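Local coordinates for protein ten1 (Schizosaccharomyces pombe, PDB 3KF6) that is required for telomere maintenance, partners the telomere protein stn1 and binds single-stranded telomeric DNA, probably through its OB fold, at residues 8-13 with 100-105; 23-28 with 67-72; 29-34 with 61-66; 46-51 with 75-80. All coordinates share one frame; numbering follows the deposited sequence.

How the contacts relate
The four contacts tie together one small curled sheet and its C-terminal helix. Contacts 2 and 3 lie on the same strand pair, 23-34 with 65-74, and their centres are about 15 Å apart. Where they meet, Gly28 O accepts from Leu66 N at 2.9 Å. Contact 4 is about 9 Å from contact 2, centre to centre, and joins strands 45-50 and 77-85 across the curl of the sheet. Phe26 of contact 2 packs on Val47 of contact 4. Contact 1 sets residues 8-13, bonded to strand 23-34 through backbone atoms of Arg25, against the helix end. Stn1 touches contacts 1 and 2, but not contacts 3 and 4.

Contact 1 of 4, residues 8-13 with 100-105; sequences KLIFIN and ERQKCD
The carboxamide of Gln102 reaches from the last turn of helix 91-103 to the backbone of Leu9. Its NE2 donates to Leu9 O at 3.1 Å, with an N-H...O angle of 159°. The bond uses a lone pair in the carbonyl plane, and the acceptor lies close to the plane of the Gln102 amide. The Gln102 chain runs straight beyond CG (chi2 -179°), which carries the amide across to residues 8-13. The same NE2 passes 3.6 Å from Ile10 CA and also comes near Ile10 CG2. A second acceptor, Gln14 OE1, also takes a hydrogen bond from NE2. Gln14 OE1 is bonded to Phe11 N too, so it links the Gln102 amide to the following backbone.

Leu9 and Arg101 meet at about a right angle. The Arg101 chain bends at chi3 (59°), and both its CD and its NH1 come against Leu9 CD2, NH1 at 4.0 Å. The polar end of Arg101 is held by stn1: NH1 bonds to Asp72 O of stn1, and the guanidinium makes a cation-pi contact with Trp136 of stn1. Trp136 also packs on Leu9. Phe11 also packs on Arg95, Val98 and Ser99 of the helix. The contact thus docks the C-terminal helix on the short strand 8-9, which runs parallel to strand 23-34 of the OB fold. It lies beside the stn1 interface, consistent with the Rpa2-Rpa3-like pairing of stn1 and ten1.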
loop_
_atom_site.group_PDB
_atom_site.type_symbol
_atom_site.label_atom_id
_atom_site.label_comp_id
_atom_site.label_asym_id
_atom_site.label_seq_id
_atom_site.Cartn_x
_atom_site.Cartn_y
_atom_site.Cartn_z
ATOM N N LYS B 8 7.393 -4.935 1.941
ATOM C CA LYS B 8 8.529 -4.023 2.034
ATOM C C LYS B 8 8.735 -3.468 0.633
ATOM O O LYS B 8 8.971 -4.226 -0.311
ATOM C CB LYS B 8 9.801 -4.759 2.468
ATOM C CG LYS B 8 9.954 -4.902 3.969
ATOM C CD LYS B 8 11.201 -5.704 4.316
ATOM C CE LYS B 8 12.473 -5.076 3.763
ATOM N NZ LYS B 8 13.659 -5.959 4.007
ATOM N N LEU B 9 8.632 -2.151 0.500
ATOM C CA LEU B 9 8.809 -1.488 -0.786
ATOM C C LEU B 9 10.300 -1.332 -1.047
ATOM O O LEU B 9 10.982 -0.582 -0.348
ATOM C CB LEU B 9 8.121 -0.123 -0.756
ATOM C CG LEU B 9 8.154 0.717 -2.030
ATOM C CD1 LEU B 9 7.445 -0.019 -3.166
ATOM C CD2 LEU B 9 7.475 2.057 -1.749
ATOM N N ILE B 10 10.799 -2.027 -2.067
ATOM C CA ILE B 10 12.227 -1.994 -2.382
ATOM C C ILE B 10 12.525 -1.963 -3.879
ATOM O O ILE B 10 11.624 -1.999 -4.707
ATOM C CB ILE B 10 12.923 -3.242 -1.831
ATOM C CG1 ILE B 10 12.310 -4.489 -2.477
ATOM C CG2 ILE B 10 12.774 -3.310 -0.320
ATOM C CD1 ILE B 10 13.037 -5.779 -2.136
ATOM N N PHE B 11 13.812 -1.894 -4.210
ATOM C CA PHE B 11 14.241 -1.928 -5.599
ATOM C C PHE B 11 14.646 -3.370 -5.848
ATOM O O PHE B 11 14.938 -4.106 -4.905
ATOM C CB PHE B 11 15.461 -1.029 -5.832
ATOM C CG PHE B 11 15.191 0.428 -5.627
ATOM C CD1 PHE B 11 15.602 1.062 -4.460
ATOM C CD2 PHE B 11 14.519 1.164 -6.594
ATOM C CE1 PHE B 11 15.347 2.419 -4.261
ATOM C CE2 PHE B 11 14.259 2.519 -6.404
ATOM C CZ PHE B 11 14.676 3.147 -5.234
ATOM N N ILE B 12 14.658 -3.784 -7.110
ATOM C CA ILE B 12 15.044 -5.149 -7.420
ATOM C C ILE B 12 16.451 -5.444 -6.906
ATOM O O ILE B 12 16.720 -6.543 -6.419
ATOM C CB ILE B 12 14.960 -5.415 -8.937
ATOM C CG1 ILE B 12 13.484 -5.541 -9.341
ATOM C CG2 ILE B 12 15.736 -6.687 -9.302
ATOM C CD1 ILE B 12 13.263 -5.770 -10.822
ATOM N N ASN B 13 17.338 -4.456 -6.992
ATOM C CA ASN B 13 18.711 -4.636 -6.533
ATOM C C ASN B 13 18.833 -4.867 -5.026
ATOM O O ASN B 13 19.927 -5.147 -4.531
ATOM C CB ASN B 13 19.576 -3.434 -6.942
ATOM C CG ASN B 13 19.126 -2.135 -6.303
ATOM O OD1 ASN B 13 19.004 -2.039 -5.082
ATOM N ND2 ASN B 13 18.890 -1.119 -7.129
ATOM N N GLU B 100 13.257 7.767 -0.640
ATOM C CA GLU B 100 12.895 8.630 0.482
ATOM C C GLU B 100 12.169 7.865 1.580
ATOM O O GLU B 100 12.426 8.073 2.763
ATOM C CB GLU B 100 12.024 9.797 0.010
ATOM C CG GLU B 100 12.787 10.896 -0.686
ATOM C CD GLU B 100 13.936 11.415 0.162
ATOM O OE1 GLU B 100 15.100 11.097 -0.157
ATOM O OE2 GLU B 100 13.671 12.128 1.155
ATOM N N ARG B 101 11.257 6.980 1.192
ATOM C CA ARG B 101 10.526 6.207 2.187
ATOM C C ARG B 101 11.436 5.309 3.012
ATOM O O ARG B 101 11.148 5.034 4.171
ATOM C CB ARG B 101 9.436 5.358 1.526
ATOM C CG ARG B 101 8.288 6.181 1.004
ATOM C CD ARG B 101 7.100 5.315 0.696
ATOM N NE ARG B 101 6.643 4.580 1.877
ATOM C CZ ARG B 101 5.574 3.790 1.884
ATOM N NH1 ARG B 101 4.856 3.640 0.779
ATOM N NH2 ARG B 101 5.234 3.134 2.988
ATOM N N GLN B 102 12.530 4.844 2.419
ATOM C CA GLN B 102 13.459 3.980 3.140
ATOM C C GLN B 102 14.336 4.813 4.072
ATOM O O GLN B 102 14.752 4.342 5.132
ATOM C CB GLN B 102 14.345 3.200 2.154
ATOM C CG GLN B 102 13.574 2.239 1.268
ATOM C CD GLN B 102 14.466 1.452 0.318
ATOM O OE1 GLN B 102 15.625 1.801 0.089
ATOM N NE2 GLN B 102 13.917 0.393 -0.256
ATOM N N LYS B 103 14.587 6.059 3.684
ATOM C CA LYS B 103 15.445 6.946 4.466
ATOM C C LYS B 103 14.743 7.792 5.534
ATOM O O LYS B 103 15.360 8.145 6.544
ATOM C CB LYS B 103 16.227 7.861 3.523
ATOM C CG LYS B 103 17.120 7.103 2.544
ATOM C CD LYS B 103 17.753 8.042 1.525
ATOM C CE LYS B 103 18.539 7.271 0.473
ATOM N NZ LYS B 103 19.703 6.537 1.047
ATOM N N CYS B 104 13.469 8.124 5.317
ATOM C CA CYS B 104 12.717 8.933 6.283
ATOM C C CYS B 104 12.015 8.033 7.298
ATOM O O CYS B 104 11.422 7.014 6.938
ATOM C CB CYS B 104 11.691 9.810 5.562
ATOM S SG CYS B 104 12.417 10.901 4.323
ATOM N N ASP B 105 12.082 8.402 8.572
ATOM C CA ASP B 105 11.459 7.592 9.619
ATOM C C ASP B 105 9.925 7.600 9.652
ATOM O O ASP B 105 9.285 8.340 8.876
ATOM C CB ASP B 105 11.945 8.032 10.992
ATOM C CG ASP B 105 13.285 7.429 11.361
ATOM O OD1 ASP B 105 13.636 6.401 10.751
ATOM O OD2 ASP B 105 13.994 7.966 12.247
ATOM O OXT ASP B 105 9.365 6.865 10.496
#

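Contact 2 of 4, residues 23-28 with 67-72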
loop_
_atom_site.group_PDB
_atom_site.type_symbol
_atom_site.label_atom_id
_atom_site.label_comp_id
_atom_site.label_asym_id
_atom_site.label_seq_id
_atom_site.Cartn_x
_atom_site.Cartn_y
_atom_site.Cartn_z
ATOM N N LYS B 23 7.517 -10.627 2.469
ATOM C CA LYS B 23 6.687 -10.080 1.395
ATOM C C LYS B 23 7.357 -8.815 0.880
ATOM O O LYS B 23 7.717 -7.937 1.657
ATOM C CB LYS B 23 5.287 -9.750 1.900
ATOM C CG LYS B 23 4.372 -9.183 0.812
ATOM C CD LYS B 23 2.977 -8.870 1.346
ATOM C CE LYS B 23 2.237 -10.124 1.778
ATOM N NZ LYS B 23 0.883 -9.819 2.328
ATOM N N LEU B 24 7.500 -8.717 -0.440
ATOM C CA LEU B 24 8.172 -7.579 -1.053
ATOM C C LEU B 24 7.347 -6.954 -2.168
ATOM O O LEU B 24 6.581 -7.639 -2.835
ATOM C CB LEU B 24 9.500 -8.030 -1.668
ATOM C CG LEU B 24 10.436 -8.899 -0.827
ATOM C CD1 LEU B 24 11.566 -9.438 -1.708
ATOM C CD2 LEU B 24 10.988 -8.075 0.326
ATOM N N ARG B 25 7.509 -5.652 -2.360
ATOM C CA ARG B 25 6.837 -4.974 -3.461
ATOM C C ARG B 25 7.907 -4.236 -4.255
ATOM O O ARG B 25 8.713 -3.495 -3.685
ATOM C CB ARG B 25 5.775 -3.978 -2.980
ATOM C CG ARG B 25 5.245 -3.167 -4.158
ATOM C CD ARG B 25 4.224 -2.122 -3.780
ATOM N NE ARG B 25 4.041 -1.174 -4.877
ATOM C CZ ARG B 25 3.061 -0.276 -4.932
ATOM N NH1 ARG B 25 2.166 -0.202 -3.950
ATOM N NH2 ARG B 25 2.980 0.552 -5.966
ATOM N N PHE B 26 7.927 -4.446 -5.569
ATOM C CA PHE B 26 8.912 -3.791 -6.415
ATOM C C PHE B 26 8.426 -3.641 -7.849
ATOM O O PHE B 26 7.471 -4.299 -8.272
ATOM C CB PHE B 26 10.237 -4.569 -6.401
ATOM C CG PHE B 26 10.096 -6.019 -6.762
ATOM C CD1 PHE B 26 9.811 -6.967 -5.790
ATOM C CD2 PHE B 26 10.236 -6.434 -8.084
ATOM C CE1 PHE B 26 9.668 -8.316 -6.125
ATOM C CE2 PHE B 26 10.091 -7.779 -8.430
ATOM C CZ PHE B 26 9.806 -8.718 -7.449
ATOM N N LEU B 27 9.100 -2.764 -8.584
ATOM C CA LEU B 27 8.780 -2.492 -9.977
ATOM C C LEU B 27 9.888 -3.091 -10.836
ATOM O O LEU B 27 11.067 -3.002 -10.493
ATOM C CB LEU B 27 8.695 -0.975 -10.185
ATOM C CG LEU B 27 8.465 -0.434 -11.593
ATOM C CD1 LEU B 27 7.109 -0.878 -12.110
ATOM C CD2 LEU B 27 8.552 1.088 -11.559
ATOM N N GLY B 28 9.512 -3.703 -11.952
ATOM C CA GLY B 28 10.510 -4.305 -12.817
ATOM C C GLY B 28 10.114 -4.260 -14.277
ATOM O O GLY B 28 8.931 -4.144 -14.610
ATOM N N ASN B 67 4.303 -3.854 -11.632
ATOM C CA ASN B 67 4.413 -3.727 -10.177
ATOM C C ASN B 67 4.185 -5.148 -9.674
ATOM O O ASN B 67 3.248 -5.823 -10.104
ATOM C CB ASN B 67 3.333 -2.810 -9.596
ATOM C CG ASN B 67 3.690 -1.345 -9.698
ATOM O OD1 ASN B 67 4.814 -0.939 -9.394
ATOM N ND2 ASN B 67 2.726 -0.535 -10.112
ATOM N N ILE B 68 5.033 -5.592 -8.755
ATOM C CA ILE B 68 4.955 -6.944 -8.224
ATOM C C ILE B 68 4.879 -6.974 -6.706
ATOM O O ILE B 68 5.578 -6.226 -6.037
ATOM C CB ILE B 68 6.229 -7.759 -8.605
ATOM C CG1 ILE B 68 6.340 -7.899 -10.125
ATOM C CG2 ILE B 68 6.206 -9.136 -7.943
ATOM C CD1 ILE B 68 5.260 -8.746 -10.742
ATOM N N VAL B 69 4.004 -7.823 -6.180
ATOM C CA VAL B 69 3.932 -8.052 -4.743
ATOM C C VAL B 69 4.111 -9.559 -4.658
ATOM O O VAL B 69 3.391 -10.309 -5.316
ATOM C CB VAL B 69 2.580 -7.678 -4.113
ATOM C CG1 VAL B 69 2.573 -8.115 -2.636
ATOM C CG2 VAL B 69 2.360 -6.182 -4.202
ATOM N N GLY B 70 5.093 -10.004 -3.885
ATOM C CA GLY B 70 5.316 -11.430 -3.759
ATOM C C GLY B 70 6.197 -11.743 -2.574
ATOM O O GLY B 70 6.556 -10.848 -1.814
ATOM N N ARG B 71 6.540 -13.016 -2.411
ATOM C CA ARG B 71 7.397 -13.438 -1.309
ATOM C C ARG B 71 8.713 -13.984 -1.832
ATOM O O ARG B 71 8.742 -14.729 -2.814
ATOM C CB ARG B 71 6.715 -14.523 -0.473
ATOM C CG ARG B 71 5.515 -14.061 0.312
ATOM C CD ARG B 71 5.050 -15.148 1.281
ATOM N NE ARG B 71 3.833 -14.736 1.964
ATOM C CZ ARG B 71 3.784 -13.786 2.892
ATOM N NH1 ARG B 71 4.891 -13.153 3.259
ATOM N NH2 ARG B 71 2.620 -13.450 3.427
ATOM N N LYS B 72 9.805 -13.611 -1.174
ATOM C CA LYS B 72 11.120 -14.086 -1.573
ATOM C C LYS B 72 11.230 -15.573 -1.248
ATOM O O LYS B 72 10.998 -15.980 -0.108
ATOM C CB LYS B 72 12.209 -13.301 -0.833
ATOM C CG LYS B 72 13.636 -13.716 -1.165
ATOM C CD LYS B 72 14.624 -12.687 -0.626
ATOM C CE LYS B 72 16.065 -13.015 -0.994
ATOM N NZ LYS B 72 16.607 -14.129 -0.177
HETATM O O HOH W 1 6.076 -0.933 -6.830
HETATM O O HOH W 2 4.445 1.908 -7.906
#
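Phe26 and Ile68 lie side by side and point the same way. Ile68 CB sits over one face of the Phe26 ring, 4.0 Å from its centroid, in a CH-pi contact. Ile68 CG2 reaches Phe26 CZ at 3.7 Å. The ring takes this place because Phe26 CG stands between the backbone N and the carbonyl carbon (chi1 54°).

Paired N-H and C=O groups set the register. Phe26 and Ile68 exchange two hydrogen bonds, and so do Leu24 and Gly70. The shortest is Leu24 N to Gly70 O, 2.7 Å.

Lys23, Arg25, Val69 and Arg71 share the other face of the sheet. Lys23 CE lies over the Arg71 guanidinium, 3.7 Å from Arg71 NH2. Asp5 makes salt bridges to both Lys23 NZ and Arg71 NH1. Lys23 NZ also donates to Leu2 O. With an alanine here instead of Lys23, Asp5 would probably lose one of its two cations, Leu2 O this donor and the Arg71 guanidinium the cover on one face.

Two waters join Arg25 to Asn67 OD1. One accepts from Arg25 NE at 2.8 Å, in the guanidinium plane. The other accepts from Arg25 NH2, which also forms a salt bridge with Glu132 of stn1. The chemistry is therefore split: the Phe26 side is apolar, while the Lys23 side pairs its charges with Asp5 and stn1.

Contact 3 of 4, residues 29-34 with 61-66; sequences CVQSYK and QKHEWL
Cys29 leaves its strand toward the indole of Trp65, its partner in a non-hydrogen-bonded antiparallel pair. Cys29 CB stands over the six-membered ring, 3.5 Å from its centroid and only 11° off the normal. SG follows with a chi1 of -174°, anti to the Cys29 N. That torsion sets SG over the five-membered ring, 4.1 Å from its centroid, in a sulfur-aromatic contact. At its far end SG comes 3.2 Å from His63 O and faces the edge of the His63 ring. A glycine in place of Trp65 would probably bare Cys29 CB and SG on this side and open a gap beside the strand.

The next residue, Val30, fixes the backbones. Its N donates to Glu64 O at 2.9 Å, and its O accepts from His63 N at 2.7 Å. Val30 CG2 touches Leu66 CD1 at 3.7 Å. Farther along, Gln31 and Lys62 run side by side, with Gln31 NE2 near Lys62 CE.

Residues 61-64 form a type II beta turn. Glu64 N bonds to Gln61 O, and Glu64 OE2 takes the Gln61 N-H at 2.6 Å. Gln31 and Ser32 both face Arg39 in a classic beta bulge. The turn leads into strand 65-74, an antiparallel partner of the long bent strand 23-34 in this OB fold.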
loop_
_atom_site.group_PDB
_atom_site.type_symbol
_atom_site.label_atom_id
_atom_site.label_comp_id
_atom_site.label_asym_id
_atom_site.label_seq_id
_atom_site.Cartn_x
_atom_site.Cartn_y
_atom_site.Cartn_z
ATOM N N CYS B 29 11.116 -4.362 -15.147
ATOM C CA CYS B 29 10.909 -4.324 -16.588
ATOM C C CYS B 29 10.995 -5.738 -17.169
ATOM O O CYS B 29 11.961 -6.463 -16.916
ATOM C CB CYS B 29 11.970 -3.422 -17.217
ATOM S SG CYS B 29 11.746 -3.146 -18.965
ATOM N N VAL B 30 9.992 -6.122 -17.955
ATOM C CA VAL B 30 9.965 -7.467 -18.523
ATOM C C VAL B 30 11.096 -7.762 -19.500
ATOM O O VAL B 30 11.241 -7.096 -20.524
ATOM C CB VAL B 30 8.616 -7.755 -19.223
ATOM C CG1 VAL B 30 8.626 -9.158 -19.813
ATOM C CG2 VAL B 30 7.479 -7.630 -18.224
ATOM N N GLN B 31 11.903 -8.764 -19.169
ATOM C CA GLN B 31 13.009 -9.161 -20.034
ATOM C C GLN B 31 12.605 -10.416 -20.802
ATOM O O GLN B 31 12.950 -10.576 -21.977
ATOM C CB GLN B 31 14.267 -9.439 -19.208
ATOM C CG GLN B 31 15.484 -9.826 -20.047
ATOM C CD GLN B 31 15.787 -8.810 -21.132
ATOM O OE1 GLN B 31 15.870 -7.608 -20.871
ATOM N NE2 GLN B 31 15.961 -9.290 -22.360
ATOM N N SER B 32 11.874 -11.301 -20.131
ATOM C CA SER B 32 11.413 -12.543 -20.743
ATOM C C SER B 32 10.317 -13.200 -19.906
ATOM O O SER B 32 10.197 -12.948 -18.708
ATOM C CB SER B 32 12.584 -13.514 -20.917
ATOM O OG SER B 32 13.141 -13.868 -19.664
ATOM N N TYR B 33 9.525 -14.053 -20.548
ATOM C CA TYR B 33 8.426 -14.739 -19.881
ATOM C C TYR B 33 8.271 -16.134 -20.480
ATOM O O TYR B 33 7.636 -16.303 -21.523
ATOM C CB TYR B 33 7.148 -13.911 -20.063
ATOM C CG TYR B 33 5.880 -14.503 -19.489
ATOM C CD1 TYR B 33 5.849 -15.032 -18.199
ATOM C CD2 TYR B 33 4.690 -14.480 -20.219
ATOM C CE1 TYR B 33 4.663 -15.520 -17.650
ATOM C CE2 TYR B 33 3.500 -14.962 -19.678
ATOM C CZ TYR B 33 3.493 -15.481 -18.394
ATOM O OH TYR B 33 2.318 -15.954 -17.851
ATOM N N LYS B 34 8.857 -17.131 -19.818
ATOM C CA LYS B 34 8.799 -18.510 -20.301
ATOM C C LYS B 34 8.742 -19.545 -19.176
ATOM O O LYS B 34 9.292 -19.335 -18.097
ATOM C CB LYS B 34 10.026 -18.808 -21.165
ATOM C CG LYS B 34 11.329 -18.829 -20.370
ATOM C CD LYS B 34 12.522 -19.225 -21.227
ATOM C CE LYS B 34 13.788 -19.317 -20.383
ATOM N NZ LYS B 34 14.974 -19.739 -21.181
ATOM N N GLN B 61 3.998 -7.670 -22.764
ATOM C CA GLN B 61 4.905 -7.189 -23.797
ATOM C C GLN B 61 6.315 -6.996 -23.254
ATOM O O GLN B 61 6.504 -6.482 -22.151
ATOM C CB GLN B 61 4.366 -5.875 -24.379
ATOM C CG GLN B 61 5.101 -5.375 -25.615
ATOM C CD GLN B 61 4.217 -4.511 -26.506
ATOM O OE1 GLN B 61 3.758 -3.443 -26.104
ATOM N NE2 GLN B 61 3.970 -4.981 -27.726
ATOM N N LYS B 62 7.307 -7.419 -24.031
ATOM C CA LYS B 62 8.692 -7.281 -23.613
ATOM C C LYS B 62 8.997 -5.816 -23.332
ATOM O O LYS B 62 8.546 -4.923 -24.054
ATOM C CB LYS B 62 9.642 -7.812 -24.693
ATOM C CG LYS B 62 11.109 -7.788 -24.273
ATOM C CD LYS B 62 12.027 -8.442 -25.300
ATOM C CE LYS B 62 13.477 -8.393 -24.824
ATOM N NZ LYS B 62 14.436 -9.000 -25.790
ATOM N N HIS B 63 9.752 -5.582 -22.265
ATOM C CA HIS B 63 10.151 -4.244 -21.852
ATOM C C HIS B 63 9.068 -3.418 -21.164
ATOM O O HIS B 63 9.293 -2.251 -20.843
ATOM C CB HIS B 63 10.716 -3.462 -23.042
ATOM C CG HIS B 63 11.988 -4.037 -23.586
ATOM N ND1 HIS B 63 13.100 -4.250 -22.803
ATOM C CD2 HIS B 63 12.320 -4.446 -24.834
ATOM C CE1 HIS B 63 14.066 -4.767 -23.544
ATOM N NE2 HIS B 63 13.617 -4.895 -24.780
ATOM N N GLU B 64 7.897 -4.001 -20.928
ATOM C CA GLU B 64 6.865 -3.238 -20.236
ATOM C C GLU B 64 7.159 -3.311 -18.739
ATOM O O GLU B 64 7.812 -4.251 -18.267
ATOM C CB GLU B 64 5.464 -3.772 -20.537
ATOM C CG GLU B 64 5.072 -5.059 -19.842
ATOM C CD GLU B 64 3.586 -5.326 -19.982
ATOM O OE1 GLU B 64 2.798 -4.536 -19.426
ATOM O OE2 GLU B 64 3.202 -6.307 -20.652
ATOM N N TRP B 65 6.695 -2.312 -17.999
ATOM C CA TRP B 65 6.943 -2.259 -16.565
ATOM C C TRP B 65 5.781 -2.790 -15.739
ATOM O O TRP B 65 4.618 -2.462 -15.990
ATOM C CB TRP B 65 7.292 -0.829 -16.151
ATOM C CG TRP B 65 8.660 -0.405 -16.635
ATOM C CD1 TRP B 65 8.986 0.089 -17.867
ATOM C CD2 TRP B 65 9.884 -0.480 -15.895
ATOM N NE1 TRP B 65 10.340 0.327 -17.939
ATOM C CE2 TRP B 65 10.914 -0.015 -16.742
ATOM C CE3 TRP B 65 10.210 -0.898 -14.598
ATOM C CZ2 TRP B 65 12.251 0.043 -16.333
ATOM C CZ3 TRP B 65 11.540 -0.841 -14.190
ATOM C CH2 TRP B 65 12.544 -0.373 -15.057
ATOM N N LEU B 66 6.113 -3.611 -14.746
ATOM C CA LEU B 66 5.115 -4.229 -13.880
ATOM C C LEU B 66 5.379 -4.003 -12.400
ATOM O O LEU B 66 6.531 -3.956 -11.973
ATOM C CB LEU B 66 5.098 -5.743 -14.108
ATOM C CG LEU B 66 4.797 -6.261 -15.513
ATOM C CD1 LEU B 66 4.944 -7.780 -15.527
ATOM C CD2 LEU B 66 3.386 -5.848 -15.918
#

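Contact 4 of 4, residues 46-51 with 75-80; sequences SVTCDV and DGIVDV
Asp50, Val80 and Val78 carry much of this parallel pairing. The Asp50 and Asp79 side chains run side by side, with their carboxylate planes 48° apart. Asp50 OD2 and Asp79 OD1 are 3.9 Å apart. Arg73 NH2 forms salt bridges to both of these oxygens, which probably offsets the repulsion between the two acids. Asp50 CG, anti to its backbone N (chi1 -178°), brings the carboxylate alongside that of Asp79. Asp50 CB also lies against Asp79 OD1. The other oxygen, Asp50 OD1, accepts from Thr52 N.

Val80 uses its CG2 branch twice. It touches Cys49 CB at 3.6 Å and Val51 CG1 at the same distance. The Val51 and Val80 side chains lie alongside each other, pointing the same way. Val78 CG2 meets Val47 CG2 at 3.8 Å, and the two side chains meet at a slant.

Four backbone hydrogen bonds hold the register. Thr48 N donates to Gly76 O at 2.9 Å. Thr48 O accepts from Val78 N, at 2.8 Å. Asp50 N then bonds to Val78 O, and Asp50 O accepts from Val80 N. Gly76 has a positive phi just before the strand begins, a conformation that glycine reaches easily.

Strand 45-50 is flanked on its other edge by strand 37-42, with backbone bonds from Val47 to Leu40 and from Cys49 to Leu38. Strand 77-85 pairs in turn with strand 65-74, through Asp79 and Arg71. On the inner side, Val47, Cys49 and Val78 all pack on Phe26 of strand 23-34.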
loop_
_atom_site.group_PDB
_atom_site.type_symbol
_atom_site.label_atom_id
_atom_site.label_comp_id
_atom_site.label_asym_id
_atom_site.label_seq_id
_atom_site.Cartn_x
_atom_site.Cartn_y
_atom_site.Cartn_z
ATOM N N SER B 46 18.436 -7.942 -11.689
ATOM C CA SER B 46 17.368 -8.779 -12.205
ATOM C C SER B 46 16.844 -9.725 -11.139
ATOM O O SER B 46 17.478 -9.944 -10.104
ATOM C CB SER B 46 17.862 -9.585 -13.409
ATOM O OG SER B 46 18.909 -10.457 -13.036
ATOM N N VAL B 47 15.667 -10.276 -11.396
ATOM C CA VAL B 47 15.053 -11.215 -10.475
ATOM C C VAL B 47 14.142 -12.149 -11.250
ATOM O O VAL B 47 13.513 -11.749 -12.234
ATOM C CB VAL B 47 14.227 -10.489 -9.376
ATOM C CG1 VAL B 47 13.120 -9.677 -10.006
ATOM C CG2 VAL B 47 13.645 -11.501 -8.400
ATOM N N THR B 48 14.097 -13.400 -10.816
ATOM C CA THR B 48 13.252 -14.399 -11.444
ATOM C C THR B 48 11.957 -14.472 -10.643
ATOM O O THR B 48 11.974 -14.721 -9.437
ATOM C CB THR B 48 13.947 -15.773 -11.456
ATOM O OG1 THR B 48 15.031 -15.742 -12.391
ATOM C CG2 THR B 48 12.967 -16.871 -11.843
ATOM N N CYS B 49 10.841 -14.242 -11.322
ATOM C CA CYS B 49 9.537 -14.258 -10.678
ATOM C C CYS B 49 8.676 -15.420 -11.150
ATOM O O CYS B 49 8.445 -15.586 -12.346
ATOM C CB CYS B 49 8.806 -12.942 -10.949
ATOM S SG CYS B 49 9.677 -11.471 -10.336
ATOM N N ASP B 50 8.205 -16.216 -10.197
ATOM C CA ASP B 50 7.355 -17.362 -10.497
ATOM C C ASP B 50 5.910 -16.883 -10.549
ATOM O O ASP B 50 5.344 -16.494 -9.530
ATOM C CB ASP B 50 7.505 -18.423 -9.408
ATOM C CG ASP B 50 6.685 -19.674 -9.688
ATOM O OD1 ASP B 50 5.541 -19.549 -10.177
ATOM O OD2 ASP B 50 7.182 -20.783 -9.401
ATOM N N VAL B 51 5.311 -16.915 -11.735
ATOM C CA VAL B 51 3.934 -16.465 -11.901
ATOM C C VAL B 51 3.009 -17.602 -12.309
ATOM O O VAL B 51 1.901 -17.366 -12.794
ATOM C CB VAL B 51 3.838 -15.351 -12.969
ATOM C CG1 VAL B 51 4.568 -14.104 -12.488
ATOM C CG2 VAL B 51 4.436 -15.842 -14.287
ATOM N N ASP B 75 17.480 -16.303 -2.730
ATOM C CA ASP B 75 18.132 -15.254 -3.504
ATOM C C ASP B 75 17.787 -15.345 -4.988
ATOM O O ASP B 75 17.829 -16.421 -5.585
ATOM C CB ASP B 75 19.651 -15.303 -3.327
ATOM C CG ASP B 75 20.087 -14.928 -1.923
ATOM O OD1 ASP B 75 19.544 -13.947 -1.370
ATOM O OD2 ASP B 75 20.984 -15.603 -1.378
ATOM N N GLY B 76 17.423 -14.203 -5.564
ATOM C CA GLY B 76 17.092 -14.134 -6.978
ATOM C C GLY B 76 15.761 -14.705 -7.439
ATOM O O GLY B 76 15.478 -14.694 -8.637
ATOM N N ILE B 77 14.937 -15.195 -6.517
ATOM C CA ILE B 77 13.652 -15.768 -6.909
ATOM C C ILE B 77 12.509 -15.297 -6.013
ATOM O O ILE B 77 12.592 -15.353 -4.786
ATOM C CB ILE B 77 13.716 -17.316 -6.900
ATOM C CG1 ILE B 77 12.497 -17.913 -7.613
ATOM C CG2 ILE B 77 13.799 -17.817 -5.483
ATOM C CD1 ILE B 77 11.205 -17.842 -6.841
ATOM N N VAL B 78 11.436 -14.838 -6.648
ATOM C CA VAL B 78 10.266 -14.338 -5.941
ATOM C C VAL B 78 8.988 -15.038 -6.393
ATOM O O VAL B 78 8.736 -15.175 -7.592
ATOM C CB VAL B 78 10.081 -12.817 -6.181
ATOM C CG1 VAL B 78 8.738 -12.364 -5.626
ATOM C CG2 VAL B 78 11.223 -12.034 -5.538
ATOM N N ASP B 79 8.190 -15.486 -5.430
ATOM C CA ASP B 79 6.912 -16.126 -5.726
ATOM C C ASP B 79 5.879 -15.005 -5.787
ATOM O O ASP B 79 5.567 -14.382 -4.773
ATOM C CB ASP B 79 6.537 -17.125 -4.627
ATOM C CG ASP B 79 7.229 -18.463 -4.794
ATOM O OD1 ASP B 79 7.039 -19.098 -5.854
ATOM O OD2 ASP B 79 7.958 -18.882 -3.871
ATOM N N VAL B 80 5.349 -14.751 -6.979
ATOM C CA VAL B 80 4.385 -13.671 -7.166
ATOM C C VAL B 80 2.990 -13.905 -6.606
ATOM O O VAL B 80 2.409 -14.981 -6.768
ATOM C CB VAL B 80 4.250 -13.310 -8.662
ATOM C CG1 VAL B 80 3.271 -12.160 -8.833
ATOM C CG2 VAL B 80 5.615 -12.938 -9.227
#